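Oligopeptide-binding protein appA (Bacillus subtilis, PDB 1XOC) binds oligopeptides as the extracellular receptor of an ABC-type permease, which can replace the Opp system in sporulation and genetic competence. Local coordinates at residues Trp344-Thr347 and Leu353-Asp356. Numbering follows the deposited sequence.
Sequences WKDT and LDKD. With ZN (zinc ion), chain M.
Lys355 lays its CB over one face of the Trp344 indole, 3.4 Å from the centroid of the six-membered ring and 8° off its normal, a CH-pi contact. With CG anti to the backbone N (chi1 175°), the extended chain runs along the face, at about a right angle to the direction of the Trp344 side chain; CD passes 3.7 Å from Trp344 NE1, and NZ is hydrogen-bonded to Ala342 O. The carbonyl carbon of Leu353 meets the ring edge, while Leu353 CB sits 4.0 Å from Trp344 CE3; Phe360 and Leu277 also pack on this buried tryptophan. Beside it, Lys345 and Asp354 form a single antiparallel hydrogen-bonded pair. Lys345 N binds Asp354 O at 3.2 Å, and Asp354 N returns a 2.9 Å bond to Lys345 O. The bridge closes the neck of an acidic DxNxDG loop, like the start of an EF-hand calcium loop but ending in a bidentate aspartate at the ninth position; zinc fills it here. Asp354 chelates the ion through OD2 at 2.2 Å and OD1 at 2.5 Å; Asn348, Asp350 and Ile352 belong to the same site. Thr347 N donates to the anti side of Asp354 OD2, 34° out of the carboxylate plane, so this oxygen serves metal and backbone together. In the second shell, Asp346 OD1 lies 3.1 Å from Asp354 OD2, their repulsion probably offset by the zinc and by Asn348 N and Gly351 N, which bond to Asp346 OD1 and OD2. Packing is sparser on the solvent side, where the bond to CB of exposed Lys345 points away from 353-356 and the Thr347 side chain meets mainly Asp354 CB, through OG1.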
ATOM      1  N   TRP A 344      12.063  -1.791 -33.366  1.00 32.02           N
ATOM      2  CA  TRP A 344      13.073  -0.889 -32.819  1.00 32.14           C
ATOM      3  C   TRP A 344      14.468  -1.270 -33.296  1.00 32.97           C
ATOM      4  O   TRP A 344      14.895  -2.416 -33.143  1.00 34.37           O
ATOM      5  CB  TRP A 344      13.017  -0.880 -31.285  1.00 31.45           C
ATOM      6  CG  TRP A 344      11.804  -0.222 -30.778  1.00 30.35           C
ATOM      7  CD1 TRP A 344      10.619  -0.826 -30.456  1.00 30.32           C
ATOM      8  CD2 TRP A 344      11.614   1.182 -30.545  1.00 29.22           C
ATOM      9  NE1 TRP A 344       9.708   0.114 -30.040  1.00 29.71           N
ATOM     10  CE2 TRP A 344      10.292   1.352 -30.080  1.00 29.02           C
ATOM     11  CE3 TRP A 344      12.436   2.307 -30.666  1.00 29.35           C
ATOM     12  CZ2 TRP A 344       9.766   2.606 -29.753  1.00 29.46           C
ATOM     13  CZ3 TRP A 344      11.915   3.556 -30.337  1.00 30.04           C
ATOM     14  CH2 TRP A 344      10.591   3.689 -29.871  1.00 30.10           C
ATOM     15  N   LYS A 345      15.162  -0.316 -33.907  1.00 32.61           N
ATOM     16  CA  LYS A 345      16.583  -0.461 -34.188  1.00 32.78           C
ATOM     17  C   LYS A 345      17.207   0.921 -34.304  1.00 32.27           C
ATOM     18  O   LYS A 345      16.525   1.886 -34.627  1.00 32.27           O
ATOM     19  CB  LYS A 345      16.810  -1.297 -35.456  1.00 32.85           C
ATOM     20  CG  LYS A 345      16.738  -0.552 -36.762  1.00 34.28           C
ATOM     21  CD  LYS A 345      17.269  -1.418 -37.924  1.00 34.79           C
ATOM     22  CE  LYS A 345      16.309  -2.578 -38.271  1.00 37.04           C
ATOM     23  NZ  LYS A 345      16.195  -3.647 -37.218  1.00 37.48           N
ATOM     24  N   ASP A 346      18.492   1.023 -33.988  1.00 32.34           N
ATOM     25  CA  ASP A 346      19.200   2.286 -34.107  1.00 32.17           C
ATOM     26  C   ASP A 346      19.357   2.567 -35.602  1.00 31.85           C
ATOM     27  O   ASP A 346      19.979   1.782 -36.311  1.00 31.88           O
ATOM     28  CB  ASP A 346      20.562   2.182 -33.421  1.00 32.52           C
ATOM     29  CG  ASP A 346      21.385   3.493 -33.517  1.00 33.61           C
ATOM     30  OD1 ASP A 346      20.938   4.540 -34.089  1.00 37.95           O
ATOM     31  OD2 ASP A 346      22.530   3.486 -33.024  1.00 37.60           O
ATOM     32  N   THR A 347      18.775   3.670 -36.067  1.00 31.57           N
ATOM     33  CA  THR A 347      18.830   4.041 -37.484  1.00 31.78           C
ATOM     34  C   THR A 347      19.584   5.342 -37.718  1.00 31.78           C
ATOM     35  O   THR A 347      19.530   5.904 -38.811  1.00 32.30           O
ATOM     36  CB  THR A 347      17.421   4.219 -38.059  1.00 31.69           C
ATOM     37  OG1 THR A 347      16.726   5.223 -37.309  1.00 32.62           O
ATOM     38  CG2 THR A 347      16.654   2.919 -37.999  1.00 31.96           C
ATOM     39  N   LEU A 353      17.979   3.081 -29.666  1.00 27.75           N
ATOM     40  CA  LEU A 353      17.005   2.543 -30.607  1.00 28.23           C
ATOM     41  C   LEU A 353      16.025   3.592 -31.097  1.00 28.35           C
ATOM     42  O   LEU A 353      15.653   4.504 -30.359  1.00 28.09           O
ATOM     43  CB  LEU A 353      16.231   1.381 -29.981  1.00 28.11           C
ATOM     44  CG  LEU A 353      17.066   0.194 -29.495  1.00 28.45           C
ATOM     45  CD1 LEU A 353      16.206  -0.743 -28.689  1.00 29.33           C
ATOM     46  CD2 LEU A 353      17.707  -0.550 -30.641  1.00 30.35           C
ATOM     47  N   ASP A 354      15.552   3.389 -32.323  1.00 28.33           N
ATOM     48  CA  ASP A 354      14.770   4.362 -33.067  1.00 28.86           C
ATOM     49  C   ASP A 354      13.559   3.616 -33.683  1.00 28.96           C
ATOM     50  O   ASP A 354      13.693   2.471 -34.091  1.00 28.75           O
ATOM     51  CB  ASP A 354      15.668   4.983 -34.163  1.00 28.80           C
ATOM     52  CG  ASP A 354      16.820   5.839 -33.589  1.00 29.06           C
ATOM     53  OD1 ASP A 354      16.529   6.976 -33.187  1.00 31.03           O
ATOM     54  OD2 ASP A 354      18.034   5.485 -33.500  1.00 32.57           O
ATOM     55  N   LYS A 355      12.383   4.248 -33.708  1.00 29.42           N
ATOM     56  CA  LYS A 355      11.209   3.726 -34.392  1.00 30.12           C
ATOM     57  C   LYS A 355      10.259   4.859 -34.762  1.00 30.40           C
ATOM     58  O   LYS A 355       9.915   5.686 -33.924  1.00 30.18           O
ATOM     59  CB  LYS A 355      10.476   2.700 -33.531  1.00 30.22           C
ATOM     60  CG  LYS A 355       9.172   2.223 -34.149  1.00 30.46           C
ATOM     61  CD  LYS A 355       8.571   1.060 -33.399  1.00 30.37           C
ATOM     62  CE  LYS A 355       7.270   0.643 -34.048  1.00 32.26           C
ATOM     63  NZ  LYS A 355       6.843  -0.664 -33.503  1.00 33.40           N
ATOM     64  N   ASP A 356       9.849   4.883 -36.028  1.00 31.22           N
ATOM     65  CA  ASP A 356       8.880   5.857 -36.540  1.00 31.95           C
ATOM     66  C   ASP A 356       9.209   7.290 -36.110  1.00 32.14           C
ATOM     67  O   ASP A 356       8.340   8.011 -35.622  1.00 32.38           O
ATOM     68  CB  ASP A 356       7.459   5.467 -36.100  1.00 32.48           C
ATOM     69  CG  ASP A 356       7.010   4.109 -36.663  1.00 34.25           C
ATOM     70  OD1 ASP A 356       7.356   3.786 -37.826  1.00 35.96           O
ATOM     71  OD2 ASP A 356       6.302   3.368 -35.935  1.00 37.37           O
TER
HETATM   72 ZN    ZN M 531      18.889   7.167 -32.300  1.00 45.91          ZN